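Local coordinates for uncharacterized protein MJ0690 (Methanocaldococcus jannaschii, PDB 3K32), which is of unknown function but is probably a subunit of a tRNA methyltransferase, with a parallel-sheet alpha/beta fold of the HUP class, at residues B[7-12]-B[24-29]; B[40-45]-B[174-179]; B[63-68]-B[95-100]; B[76-81]-B[178-183]. All blocks are in the same frame, centred on the assembly; numbering follows the deposited sequence.

Contact 1: residues B[7-12]-B[24-29]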
loop_
_atom_site.group_PDB
_atom_site.type_symbol
_atom_site.label_atom_id
_atom_site.label_comp_id
_atom_site.label_asym_id
_atom_site.label_seq_id
_atom_site.Cartn_x
_atom_site.Cartn_y
_atom_site.Cartn_z
HETATM N N MSE B 7 3.550 -11.742 -15.609
HETATM C CA MSE B 7 4.272 -10.480 -15.554
HETATM C C MSE B 7 5.406 -10.475 -14.515
HETATM O O MSE B 7 5.176 -10.660 -13.325
HETATM C CB MSE B 7 3.266 -9.365 -15.272
HETATM C CG MSE B 7 3.805 -7.964 -15.345
HETATM SE SE MSE B 7 3.775 -7.269 -17.143
HETATM C CE MSE B 7 2.017 -7.904 -17.720
ATOM N N ASP B 8 6.633 -10.263 -14.971
ATOM C CA ASP B 8 7.751 -10.136 -14.047
ATOM C C ASP B 8 7.691 -8.828 -13.240
ATOM O O ASP B 8 7.101 -7.836 -13.667
ATOM C CB ASP B 8 9.092 -10.223 -14.790
ATOM C CG ASP B 8 9.395 -11.627 -15.318
ATOM O OD1 ASP B 8 8.758 -12.596 -14.857
ATOM O OD2 ASP B 8 10.284 -11.760 -16.193
ATOM N N VAL B 9 8.302 -8.842 -12.064
ATOM C CA VAL B 9 8.552 -7.622 -11.326
ATOM C C VAL B 9 9.820 -7.767 -10.502
ATOM O O VAL B 9 10.099 -8.817 -9.941
ATOM C CB VAL B 9 7.394 -7.277 -10.402
ATOM C CG1 VAL B 9 7.026 -8.466 -9.546
ATOM C CG2 VAL B 9 7.779 -6.098 -9.541
ATOM N N HIS B 10 10.605 -6.709 -10.442
ATOM C CA HIS B 10 11.890 -6.786 -9.779
ATOM C C HIS B 10 11.825 -6.070 -8.439
ATOM O O HIS B 10 11.559 -4.871 -8.371
ATOM C CB HIS B 10 12.993 -6.255 -10.701
ATOM C CG HIS B 10 13.201 -7.114 -11.919
ATOM N ND1 HIS B 10 12.445 -6.969 -13.065
ATOM C CD2 HIS B 10 14.038 -8.147 -12.146
ATOM C CE1 HIS B 10 12.824 -7.871 -13.951
ATOM N NE2 HIS B 10 13.784 -8.605 -13.422
ATOM N N VAL B 11 12.050 -6.832 -7.376
ATOM C CA VAL B 11 11.784 -6.381 -6.022
ATOM C C VAL B 11 13.067 -6.169 -5.230
ATOM O O VAL B 11 13.750 -7.123 -4.874
ATOM C CB VAL B 11 10.967 -7.434 -5.264
ATOM C CG1 VAL B 11 10.484 -6.878 -3.925
ATOM C CG2 VAL B 11 9.809 -7.933 -6.098
ATOM N N LEU B 12 13.389 -4.918 -4.941
ATOM C CA LEU B 12 14.452 -4.642 -3.991
ATOM C C LEU B 12 14.131 -5.411 -2.731
ATOM O O LEU B 12 13.009 -5.377 -2.238
ATOM C CB LEU B 12 14.546 -3.150 -3.708
ATOM C CG LEU B 12 15.224 -2.405 -4.855
ATOM C CD1 LEU B 12 14.798 -0.950 -4.901
ATOM C CD2 LEU B 12 16.743 -2.540 -4.704
ATOM N N VAL B 24 5.861 -11.816 -1.169
ATOM C CA VAL B 24 4.703 -12.678 -1.026
ATOM C C VAL B 24 3.434 -12.059 -1.588
ATOM O O VAL B 24 2.653 -12.703 -2.252
ATOM C CB VAL B 24 4.476 -13.014 0.461
ATOM C CG1 VAL B 24 3.165 -13.772 0.638
ATOM C CG2 VAL B 24 5.647 -13.814 0.995
ATOM N N ILE B 25 3.226 -10.791 -1.319
ATOM C CA ILE B 25 2.052 -10.148 -1.858
ATOM C C ILE B 25 2.108 -10.091 -3.379
ATOM O O ILE B 25 1.144 -10.465 -4.050
ATOM C CB ILE B 25 1.861 -8.771 -1.241
ATOM C CG1 ILE B 25 1.551 -8.951 0.245
ATOM C CG2 ILE B 25 0.754 -8.004 -1.967
ATOM C CD1 ILE B 25 1.541 -7.651 1.024
ATOM N N LEU B 26 3.238 -9.640 -3.926
ATOM C CA LEU B 26 3.377 -9.572 -5.378
ATOM C C LEU B 26 3.028 -10.937 -5.976
ATOM O O LEU B 26 2.270 -11.028 -6.959
ATOM C CB LEU B 26 4.795 -9.154 -5.763
ATOM C CG LEU B 26 5.103 -7.665 -6.065
ATOM C CD1 LEU B 26 3.910 -6.704 -5.875
ATOM C CD2 LEU B 26 6.329 -7.174 -5.297
ATOM N N LYS B 27 3.561 -12.000 -5.357
ATOM C CA LYS B 27 3.306 -13.347 -5.835
ATOM C C LYS B 27 1.824 -13.721 -5.741
ATOM O O LYS B 27 1.296 -14.377 -6.628
ATOM C CB LYS B 27 4.166 -14.379 -5.115
ATOM C CG LYS B 27 3.840 -15.788 -5.545
ATOM C CD LYS B 27 4.931 -16.779 -5.172
ATOM C CE LYS B 27 4.574 -18.202 -5.616
ATOM N NZ LYS B 27 4.103 -18.252 -7.042
ATOM N N LYS B 28 1.161 -13.283 -4.671
ATOM C CA LYS B 28 -0.273 -13.486 -4.515
ATOM C C LYS B 28 -1.030 -12.866 -5.676
ATOM O O LYS B 28 -2.018 -13.417 -6.138
ATOM C CB LYS B 28 -0.772 -12.864 -3.207
ATOM C CG LYS B 28 -0.169 -13.465 -1.938
ATOM C CD LYS B 28 -0.445 -14.930 -1.855
ATOM C CE LYS B 28 -0.321 -15.439 -0.424
ATOM N NZ LYS B 28 -0.769 -16.872 -0.311
ATOM N N LEU B 29 -0.564 -11.712 -6.144
ATOM C CA LEU B 29 -1.261 -10.994 -7.209
ATOM C C LEU B 29 -0.975 -11.519 -8.619
ATOM O O LEU B 29 -1.474 -10.975 -9.608
ATOM C CB LEU B 29 -0.959 -9.498 -7.128
ATOM C CG LEU B 29 -1.336 -8.877 -5.782
ATOM C CD1 LEU B 29 -0.840 -7.444 -5.687
ATOM C CD2 LEU B 29 -2.840 -8.945 -5.530
#
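Leu26, which meets Val9 and Val11 of strand 8-12, lies in a last turn of helix 17-28 tied by a bond of 2.9 Å from Lys28 N to Val24 O; Leu29 N then gives to Ile25 O and, weakly, to Leu26 O. The helix is the crossover of a beta-alpha-beta unit that runs from strand 8-12 to the parallel strand 32-39, as expected of the HUP-type alpha/beta fold. Within 24-29 a single residue, Leu26, does the packing, and both its valine partners direct their CB toward it. Val9 crosses Leu26 at about a right angle and touches it with CG1 only, 4.1 Å from Leu26 CG. That methyl lies between the backbone N and the carbonyl carbon of Val9 (chi1 51°). Leu26 itself has chi2 near 3°, an unusual, eclipsed value. All three touching residues are buried, and Ala106 of strand 104-106 also packs on both Val9 and Leu26. Elsewhere on the same helix, Ile25 packs on Leu29 of the second subunit. The closest approach between strand and helix, as modelled, is tip to tip, from Val11 CG2 to Leu26 CD2 at 3.7 Å.

Contact 2: residues B[40-45]-B[174-179]; sequences FGVIPS and RHILKE
His175, the first residue of helix 169-180 within 174-179 to touch the loop 40-45, meets both Val42 and Ile43. The loop leaves the parallel-sheet strand 32-39 and passes through an inverse gamma turn centred on Pro44, so the contact joins a strand-to-helix connection of the alpha/beta fold to a helix far along the chain. Glu172, one turn before His175 on that helix, takes hydrogen bonds from the backbone N of Phe40 and Ile43, adding polar fastening to an apolar patch. The imidazole stands with CG anti to its own N (chi1 -160°), which swings it toward the loop. There Ile43 CG2 makes a CH-pi contact, 3.5 Å from the ring centroid of His175 and only 6° off the ring normal. Val42 CG1 approaches the same ring obliquely, 3.5 Å from His175 ND1, the two side chains running past one another in opposite senses. Replacing this ring with an alanine is likely to open a gap under Ile43 CG2 and leave that methyl without its flat partner. Next along the helix, buried Ile176 crosses Val42 at about a right angle, its CG1 and CD1 both 4.0 Å from Val42 CG2. At the far end, Glu179 N gives to His175 O at 3.0 Å.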
loop_
_atom_site.group_PDB
_atom_site.type_symbol
_atom_site.label_atom_id
_atom_site.label_comp_id
_atom_site.label_asym_id
_atom_site.label_seq_id
_atom_site.Cartn_x
_atom_site.Cartn_y
_atom_site.Cartn_z
ATOM N N PHE B 40 27.491 -2.855 -2.965
ATOM C CA PHE B 40 28.339 -1.748 -3.405
ATOM C C PHE B 40 29.814 -2.121 -3.399
ATOM O O PHE B 40 30.669 -1.243 -3.499
ATOM C CB PHE B 40 28.142 -0.513 -2.523
ATOM C CG PHE B 40 26.762 0.075 -2.574
ATOM C CD1 PHE B 40 25.821 -0.248 -1.602
ATOM C CD2 PHE B 40 26.412 0.981 -3.569
ATOM C CE1 PHE B 40 24.540 0.309 -1.624
ATOM C CE2 PHE B 40 25.127 1.559 -3.599
ATOM C CZ PHE B 40 24.190 1.217 -2.624
ATOM N N GLY B 41 30.102 -3.416 -3.258
ATOM C CA GLY B 41 31.467 -3.918 -3.269
ATOM C C GLY B 41 32.271 -3.707 -1.993
ATOM O O GLY B 41 33.453 -4.038 -1.945
ATOM N N VAL B 42 31.637 -3.152 -0.963
ATOM C CA VAL B 42 32.269 -2.956 0.333
ATOM C C VAL B 42 32.381 -4.289 1.074
ATOM O O VAL B 42 33.484 -4.807 1.264
ATOM C CB VAL B 42 31.489 -1.933 1.203
ATOM C CG1 VAL B 42 32.066 -1.871 2.598
ATOM C CG2 VAL B 42 31.524 -0.551 0.568
ATOM N N ILE B 43 31.236 -4.833 1.493
ATOM C CA ILE B 43 31.176 -6.161 2.119
ATOM C C ILE B 43 29.973 -6.991 1.629
ATOM O O ILE B 43 28.984 -6.449 1.129
ATOM C CB ILE B 43 31.187 -6.087 3.678
ATOM C CG1 ILE B 43 29.986 -5.293 4.215
ATOM C CG2 ILE B 43 32.484 -5.480 4.190
ATOM C CD1 ILE B 43 29.929 -5.215 5.768
ATOM N N PRO B 44 30.062 -8.321 1.766
ATOM C CA PRO B 44 29.001 -9.207 1.269
ATOM C C PRO B 44 27.758 -9.241 2.169
ATOM O O PRO B 44 27.251 -10.311 2.494
ATOM C CB PRO B 44 29.688 -10.576 1.237
ATOM C CG PRO B 44 30.721 -10.486 2.303
ATOM C CD PRO B 44 31.237 -9.075 2.238
ATOM N N SER B 45 27.255 -8.070 2.538
ATOM C CA SER B 45 26.120 -7.980 3.443
ATOM C C SER B 45 24.817 -8.576 2.876
ATOM O O SER B 45 23.798 -8.606 3.570
ATOM C CB SER B 45 25.903 -6.523 3.884
ATOM O OG SER B 45 25.473 -5.698 2.805
ATOM N N ARG B 174 27.590 1.361 7.316
ATOM C CA ARG B 174 28.192 1.178 8.619
ATOM C C ARG B 174 29.677 0.872 8.449
ATOM O O ARG B 174 30.528 1.445 9.135
ATOM C CB ARG B 174 27.486 0.029 9.343
ATOM C CG ARG B 174 27.266 0.246 10.830
ATOM C CD ARG B 174 26.162 -0.668 11.355
ATOM N NE ARG B 174 26.646 -1.580 12.393
ATOM C CZ ARG B 174 25.859 -2.252 13.233
ATOM N NH1 ARG B 174 24.540 -2.112 13.167
ATOM N NH2 ARG B 174 26.389 -3.059 14.146
ATOM N N HIS B 175 29.983 -0.018 7.515
ATOM C CA HIS B 175 31.352 -0.459 7.330
ATOM C C HIS B 175 32.287 0.676 6.937
ATOM O O HIS B 175 33.383 0.813 7.485
ATOM C CB HIS B 175 31.419 -1.559 6.287
ATOM C CG HIS B 175 32.659 -2.386 6.380
ATOM N ND1 HIS B 175 33.767 -2.156 5.590
ATOM C CD2 HIS B 175 32.975 -3.427 7.180
ATOM C CE1 HIS B 175 34.709 -3.030 5.894
ATOM N NE2 HIS B 175 34.255 -3.814 6.856
ATOM N N ILE B 176 31.861 1.481 5.971
ATOM C CA ILE B 176 32.672 2.610 5.537
ATOM C C ILE B 176 32.948 3.508 6.735
ATOM O O ILE B 176 34.059 3.999 6.907
ATOM C CB ILE B 176 31.999 3.409 4.392
ATOM C CG1 ILE B 176 31.813 2.517 3.162
ATOM C CG2 ILE B 176 32.833 4.627 4.017
ATOM C CD1 ILE B 176 31.164 3.209 1.994
ATOM N N LEU B 177 31.940 3.690 7.581
ATOM C CA LEU B 177 32.075 4.572 8.740
ATOM C C LEU B 177 33.156 4.068 9.685
ATOM O O LEU B 177 33.974 4.843 10.179
ATOM C CB LEU B 177 30.743 4.722 9.469
ATOM C CG LEU B 177 29.675 5.445 8.649
ATOM C CD1 LEU B 177 28.300 5.370 9.315
ATOM C CD2 LEU B 177 30.086 6.882 8.417
ATOM N N LYS B 178 33.165 2.762 9.918
ATOM C CA LYS B 178 34.228 2.155 10.695
ATOM C C LYS B 178 35.591 2.469 10.074
ATOM O O LYS B 178 36.411 3.140 10.698
ATOM C CB LYS B 178 34.015 0.647 10.838
ATOM C CG LYS B 178 33.003 0.284 11.919
ATOM C CD LYS B 178 33.036 -1.207 12.260
ATOM C CE LYS B 178 31.897 -1.973 11.590
ATOM N NZ LYS B 178 30.595 -1.780 12.293
ATOM N N GLU B 179 35.820 2.008 8.845
ATOM C CA GLU B 179 37.085 2.259 8.172
ATOM C C GLU B 179 37.512 3.690 8.409
ATOM O O GLU B 179 38.701 3.986 8.548
ATOM C CB GLU B 179 36.961 2.050 6.663
ATOM C CG GLU B 179 36.926 0.615 6.209
ATOM C CD GLU B 179 36.663 0.495 4.719
ATOM O OE1 GLU B 179 36.665 1.538 4.029
ATOM O OE2 GLU B 179 36.456 -0.637 4.236
#

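Contact 3: residues B[63-68]-B[95-100]; sequences ITLDRK and LEILAD
Ile63 and Leu98 make the tight part of this contact, with Ile63 CD1 3.5 Å from Leu98 CD1 where the two side chains pass each other, pointing contrary ways. Leu98 is the one buried residue of the four that touch. Its chi1 of -81° sets CG anti to the carbonyl carbon and brings the branched end nearer to the strand than the direction of its CB alone would. The other methyl, Leu98 CD2, faces Leu65 CD2 across a looser 4.2 Å, their side chains crossing obliquely. Looser too is the meeting of Leu65 with Ile97, whose ends come head on, Leu65 CG standing 4.1 Å from Ile97 CD1. Ile97 sits at the edge of the contact, and this flank leads to the exposed Asp66 and Lys68 at the start of helix 68-80. A bond from Lys68 N to Asp66 OD1 would cap that helix, but the place of the oxygen is doubtful in the model. Aliphatic groups alone meet here, two residues from each segment. Strand 59-64 is an outermost strand of the parallel sheet, and helix 84-98 packs over it here. Ile63 and Leu65 also lie against Ile38 of the adjacent strand 32-39, and Ile63 has backbone bonds with Thr37 and Asn39. Leu98 reaches further across the sheet to Leu105 of strand 104-106.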
loop_
_atom_site.group_PDB
_atom_site.type_symbol
_atom_site.label_atom_id
_atom_site.label_comp_id
_atom_site.label_asym_id
_atom_site.label_seq_id
_atom_site.Cartn_x
_atom_site.Cartn_y
_atom_site.Cartn_z
ATOM N N ILE B 63 22.851 -7.182 -7.391
ATOM C CA ILE B 63 23.273 -6.177 -8.333
ATOM C C ILE B 63 24.341 -5.286 -7.698
ATOM O O ILE B 63 24.122 -4.669 -6.643
ATOM C CB ILE B 63 22.073 -5.330 -8.702
ATOM C CG1 ILE B 63 21.043 -6.213 -9.395
ATOM C CG2 ILE B 63 22.489 -4.140 -9.570
ATOM C CD1 ILE B 63 19.942 -5.465 -10.038
ATOM N N THR B 64 25.497 -5.218 -8.336
ATOM C CA THR B 64 26.602 -4.445 -7.796
ATOM C C THR B 64 26.603 -3.020 -8.357
ATOM O O THR B 64 26.599 -2.821 -9.572
ATOM C CB THR B 64 27.938 -5.148 -8.078
ATOM O OG1 THR B 64 27.847 -6.505 -7.626
ATOM C CG2 THR B 64 29.082 -4.449 -7.362
ATOM N N LEU B 65 26.591 -2.034 -7.461
ATOM C CA LEU B 65 26.579 -0.624 -7.858
ATOM C C LEU B 65 27.869 0.065 -7.426
ATOM O O LEU B 65 28.621 -0.475 -6.616
ATOM C CB LEU B 65 25.356 0.086 -7.271
ATOM C CG LEU B 65 24.135 0.127 -8.213
ATOM C CD1 LEU B 65 24.068 -1.065 -9.150
ATOM C CD2 LEU B 65 22.842 0.286 -7.449
ATOM N N ASP B 66 28.123 1.247 -7.974
ATOM C CA ASP B 66 29.337 1.998 -7.658
ATOM C C ASP B 66 29.413 2.350 -6.160
ATOM O O ASP B 66 28.452 2.859 -5.569
ATOM C CB ASP B 66 29.424 3.260 -8.525
ATOM C CG ASP B 66 30.793 3.938 -8.453
ATOM O OD1 ASP B 66 31.300 4.221 -7.334
ATOM O OD2 ASP B 66 31.362 4.208 -9.536
ATOM N N ARG B 67 30.573 2.072 -5.564
ATOM C CA ARG B 67 30.807 2.284 -4.138
ATOM C C ARG B 67 30.704 3.757 -3.711
ATOM O O ARG B 67 30.600 4.063 -2.529
ATOM C CB ARG B 67 32.180 1.734 -3.766
ATOM C CG ARG B 67 32.641 2.091 -2.367
ATOM C CD ARG B 67 34.123 1.822 -2.155
ATOM N NE ARG B 67 34.488 2.137 -0.780
ATOM C CZ ARG B 67 34.936 1.258 0.112
ATOM N NH1 ARG B 67 35.110 -0.013 -0.223
ATOM N NH2 ARG B 67 35.217 1.661 1.346
ATOM N N LYS B 68 30.723 4.662 -4.678
ATOM C CA LYS B 68 30.672 6.088 -4.388
ATOM C C LYS B 68 29.303 6.485 -3.847
ATOM O O LYS B 68 29.167 7.506 -3.154
ATOM C CB LYS B 68 30.974 6.890 -5.655
ATOM C CG LYS B 68 29.955 6.664 -6.768
ATOM C CD LYS B 68 29.395 7.975 -7.305
ATOM C CE LYS B 68 29.498 8.045 -8.824
ATOM N NZ LYS B 68 30.916 7.966 -9.295
ATOM N N LEU B 95 16.883 3.470 -7.200
ATOM C CA LEU B 95 15.726 3.452 -8.100
ATOM C C LEU B 95 15.980 4.030 -9.514
ATOM O O LEU B 95 15.592 3.415 -10.514
ATOM C CB LEU B 95 14.493 4.067 -7.428
ATOM C CG LEU B 95 13.871 3.174 -6.335
ATOM C CD1 LEU B 95 12.788 3.896 -5.534
ATOM C CD2 LEU B 95 13.303 1.912 -6.922
ATOM N N GLU B 96 16.643 5.185 -9.602
ATOM C CA GLU B 96 16.962 5.793 -10.908
ATOM C C GLU B 96 17.764 4.850 -11.785
ATOM O O GLU B 96 17.484 4.707 -12.977
ATOM C CB GLU B 96 17.781 7.079 -10.769
ATOM C CG GLU B 96 17.075 8.224 -10.120
ATOM C CD GLU B 96 15.969 8.798 -10.971
ATOM O OE1 GLU B 96 16.179 8.997 -12.183
ATOM O OE2 GLU B 96 14.885 9.062 -10.414
ATOM N N ILE B 97 18.784 4.237 -11.192
ATOM C CA ILE B 97 19.643 3.303 -11.908
ATOM C C ILE B 97 18.869 2.064 -12.342
ATOM O O ILE B 97 18.930 1.660 -13.495
ATOM C CB ILE B 97 20.851 2.874 -11.046
ATOM C CG1 ILE B 97 21.741 4.084 -10.718
ATOM C CG2 ILE B 97 21.653 1.795 -11.756
ATOM C CD1 ILE B 97 22.922 3.753 -9.813
ATOM N N LEU B 98 18.144 1.465 -11.411
ATOM C CA LEU B 98 17.413 0.242 -11.703
ATOM C C LEU B 98 16.279 0.483 -12.688
ATOM O O LEU B 98 15.924 -0.398 -13.462
ATOM C CB LEU B 98 16.896 -0.394 -10.410
ATOM C CG LEU B 98 17.931 -1.223 -9.635
ATOM C CD1 LEU B 98 18.459 -2.315 -10.506
ATOM C CD2 LEU B 98 19.097 -0.366 -9.190
ATOM N N ALA B 99 15.734 1.691 -12.680
ATOM C CA ALA B 99 14.648 2.042 -13.598
ATOM C C ALA B 99 15.051 2.090 -15.077
ATOM O O ALA B 99 14.202 2.206 -15.943
ATOM C CB ALA B 99 13.995 3.354 -13.180
ATOM N N ASP B 100 16.348 2.037 -15.363
ATOM C CA ASP B 100 16.816 1.992 -16.749
ATOM C C ASP B 100 16.798 0.562 -17.254
ATOM O O ASP B 100 16.791 0.333 -18.465
ATOM C CB ASP B 100 18.235 2.585 -16.901
ATOM C CG ASP B 100 18.271 4.111 -16.720
ATOM O OD1 ASP B 100 17.337 4.799 -17.173
ATOM O OD2 ASP B 100 19.243 4.629 -16.127
#

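Contact 4: residues B[76-81]-B[178-183]; sequences MIIEHK and KERGES
Ile78 carries the whole contact, touching Arg180 and Glu182 with three of its side-chain atoms. From CB, which is directed toward the other segment, the branch CG2 goes off anti to the backbone N and comes 3.9 Å from Glu182 OE2. The second branch, CG1, is anti to the carbonyl carbon (chi1 -53°) and lies at the edge of the Arg180 guanidinium, near its plane, 4.0 Å from Arg180 NH1. The tip, CD1, goes furthest: it is 3.3 Å from Glu182 CG and 3.5 Å from Glu182 CD, and it also packs on Leu177. In Glu182, chi1 (-75°) sets CG against Ile78 CD1, and the bend at chi2 (-65°) brings the carboxylate back to the same methyl. The two helices meet at their C-terminal ends, and helix 169-180 closes in a Schellman motif: Gly181 has positive phi, Gly181 N bonds back to Lys178 O at 2.7 Å, and Glu182 N probably bonds to Leu177 O. With Ile78 cut back to an alanine, a gap is likely to open beside Glu182 CG and the guanidinium edge, leaving the glutamate freer to turn. The charged end of Arg180 has its strongest partner in Asp75, with Glu71 as a second, so its extended chain from CG to NE ties the end of helix 169-180 to helix 68-80. On the other helix, Met76 O accepts from both Glu79 N and His80 N, the latter at 2.8 Å.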
loop_
_atom_site.group_PDB
_atom_site.type_symbol
_atom_site.label_atom_id
_atom_site.label_comp_id
_atom_site.label_asym_id
_atom_site.label_seq_id
_atom_site.Cartn_x
_atom_site.Cartn_y
_atom_site.Cartn_z
HETATM N N MSE B 76 27.138 12.002 4.291
HETATM C CA MSE B 76 25.875 12.552 4.778
HETATM C C MSE B 76 25.520 12.142 6.213
HETATM O O MSE B 76 25.018 12.953 6.996
HETATM C CB MSE B 76 24.756 12.172 3.828
HETATM C CG MSE B 76 24.984 12.677 2.427
HETATM SE SE MSE B 76 23.584 12.059 1.206
HETATM C CE MSE B 76 22.099 12.882 2.118
ATOM N N ILE B 77 25.763 10.881 6.551
ATOM C CA ILE B 77 25.607 10.431 7.927
ATOM C C ILE B 77 26.494 11.271 8.843
ATOM O O ILE B 77 26.040 11.781 9.855
ATOM C CB ILE B 77 25.998 8.955 8.085
ATOM C CG1 ILE B 77 24.995 8.061 7.366
ATOM C CG2 ILE B 77 26.026 8.571 9.538
ATOM C CD1 ILE B 77 23.614 8.171 7.919
ATOM N N ILE B 78 27.760 11.428 8.472
ATOM C CA ILE B 78 28.694 12.172 9.312
ATOM C C ILE B 78 28.194 13.566 9.694
ATOM O O ILE B 78 28.647 14.134 10.683
ATOM C CB ILE B 78 30.087 12.345 8.664
ATOM C CG1 ILE B 78 30.674 11.007 8.212
ATOM C CG2 ILE B 78 31.030 13.016 9.652
ATOM C CD1 ILE B 78 30.938 10.050 9.342
ATOM N N GLU B 79 27.277 14.130 8.920
ATOM C CA GLU B 79 26.874 15.508 9.180
ATOM C C GLU B 79 25.423 15.640 9.599
ATOM O O GLU B 79 25.058 16.593 10.291
ATOM C CB GLU B 79 27.170 16.400 7.977
ATOM C CG GLU B 79 26.215 16.224 6.828
ATOM C CD GLU B 79 26.793 16.744 5.534
ATOM O OE1 GLU B 79 26.016 17.220 4.680
ATOM O OE2 GLU B 79 28.031 16.681 5.376
ATOM N N HIS B 80 24.590 14.694 9.184
ATOM C CA HIS B 80 23.224 14.681 9.670
ATOM C C HIS B 80 23.148 13.915 10.982
ATOM O O HIS B 80 22.276 14.167 11.814
ATOM C CB HIS B 80 22.268 14.117 8.624
ATOM C CG HIS B 80 21.849 15.121 7.596
ATOM N ND1 HIS B 80 22.386 15.156 6.322
ATOM C CD2 HIS B 80 20.956 16.139 7.657
ATOM C CE1 HIS B 80 21.836 16.146 5.645
ATOM N NE2 HIS B 80 20.965 16.762 6.432
ATOM N N LYS B 81 24.088 12.993 11.159
ATOM C CA LYS B 81 24.168 12.140 12.343
ATOM C C LYS B 81 23.019 11.140 12.468
ATOM O O LYS B 81 23.221 10.036 12.959
ATOM C CB LYS B 81 24.334 12.967 13.613
ATOM C CG LYS B 81 25.639 13.732 13.652
ATOM C CD LYS B 81 26.849 12.818 13.717
ATOM C CE LYS B 81 28.086 13.585 13.280
ATOM N NZ LYS B 81 29.367 13.008 13.765
ATOM N N LYS B 178 33.165 2.762 9.918
ATOM C CA LYS B 178 34.228 2.155 10.695
ATOM C C LYS B 178 35.591 2.469 10.074
ATOM O O LYS B 178 36.411 3.140 10.698
ATOM C CB LYS B 178 34.015 0.647 10.838
ATOM C CG LYS B 178 33.003 0.284 11.919
ATOM C CD LYS B 178 33.036 -1.207 12.260
ATOM C CE LYS B 178 31.897 -1.973 11.590
ATOM N NZ LYS B 178 30.595 -1.780 12.293
ATOM N N GLU B 179 35.820 2.008 8.845
ATOM C CA GLU B 179 37.085 2.259 8.172
ATOM C C GLU B 179 37.512 3.690 8.409
ATOM O O GLU B 179 38.701 3.986 8.548
ATOM C CB GLU B 179 36.961 2.050 6.663
ATOM C CG GLU B 179 36.926 0.615 6.209
ATOM C CD GLU B 179 36.663 0.495 4.719
ATOM O OE1 GLU B 179 36.665 1.538 4.029
ATOM O OE2 GLU B 179 36.456 -0.637 4.236
ATOM N N ARG B 180 36.524 4.576 8.450
ATOM C CA ARG B 180 36.790 6.002 8.414
ATOM C C ARG B 180 37.319 6.522 9.734
ATOM O O ARG B 180 37.869 7.624 9.804
ATOM C CB ARG B 180 35.542 6.770 7.981
ATOM C CG ARG B 180 35.403 6.882 6.465
ATOM C CD ARG B 180 34.152 7.638 6.094
ATOM N NE ARG B 180 34.031 7.853 4.659
ATOM C CZ ARG B 180 33.242 8.774 4.119
ATOM N NH1 ARG B 180 32.523 9.561 4.912
ATOM N NH2 ARG B 180 33.172 8.919 2.797
ATOM N N GLY B 181 37.172 5.714 10.774
ATOM C CA GLY B 181 37.578 6.128 12.096
ATOM C C GLY B 181 36.423 6.791 12.810
ATOM O O GLY B 181 36.611 7.587 13.730
ATOM N N GLU B 182 35.216 6.472 12.368
ATOM C CA GLU B 182 34.016 6.933 13.048
ATOM C C GLU B 182 33.565 5.900 14.056
ATOM O O GLU B 182 34.173 4.842 14.182
ATOM C CB GLU B 182 32.903 7.167 12.040
ATOM C CG GLU B 182 33.093 8.421 11.247
ATOM C CD GLU B 182 33.010 9.643 12.122
ATOM O OE1 GLU B 182 32.487 9.509 13.252
ATOM O OE2 GLU B 182 33.465 10.724 11.682
ATOM N N SER B 183 32.495 6.203 14.775
ATOM C CA SER B 183 31.901 5.214 15.661
ATOM C C SER B 183 30.464 4.959 15.246
ATOM O O SER B 183 29.611 5.837 15.344
ATOM C CB SER B 183 32.003 5.663 17.113
ATOM O OG SER B 183 33.370 5.815 17.464
#

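Contact 1 is buried throughout, contacts 2 and 3 are partly buried, and contact 4 lies on the surface, its centre about 21 Å from the centre of the chain. Contacts 1 and 3 each pack a helix on the parallel sheet with aliphatic groups alone, and they touch through Leu12 and Leu95. Contacts 2 and 4 share helix 169-180 and overlap at Lys178 and Glu179; toward the surface the packing takes in a histidine ring in one and charged side chains in the other. A salt bridge of 3.1 Å from Arg67 NH2 to Glu179 OE1 joins 63-68 to that helix. Contacts 1 and 4 lie furthest apart, their centres about 35 Å from each other.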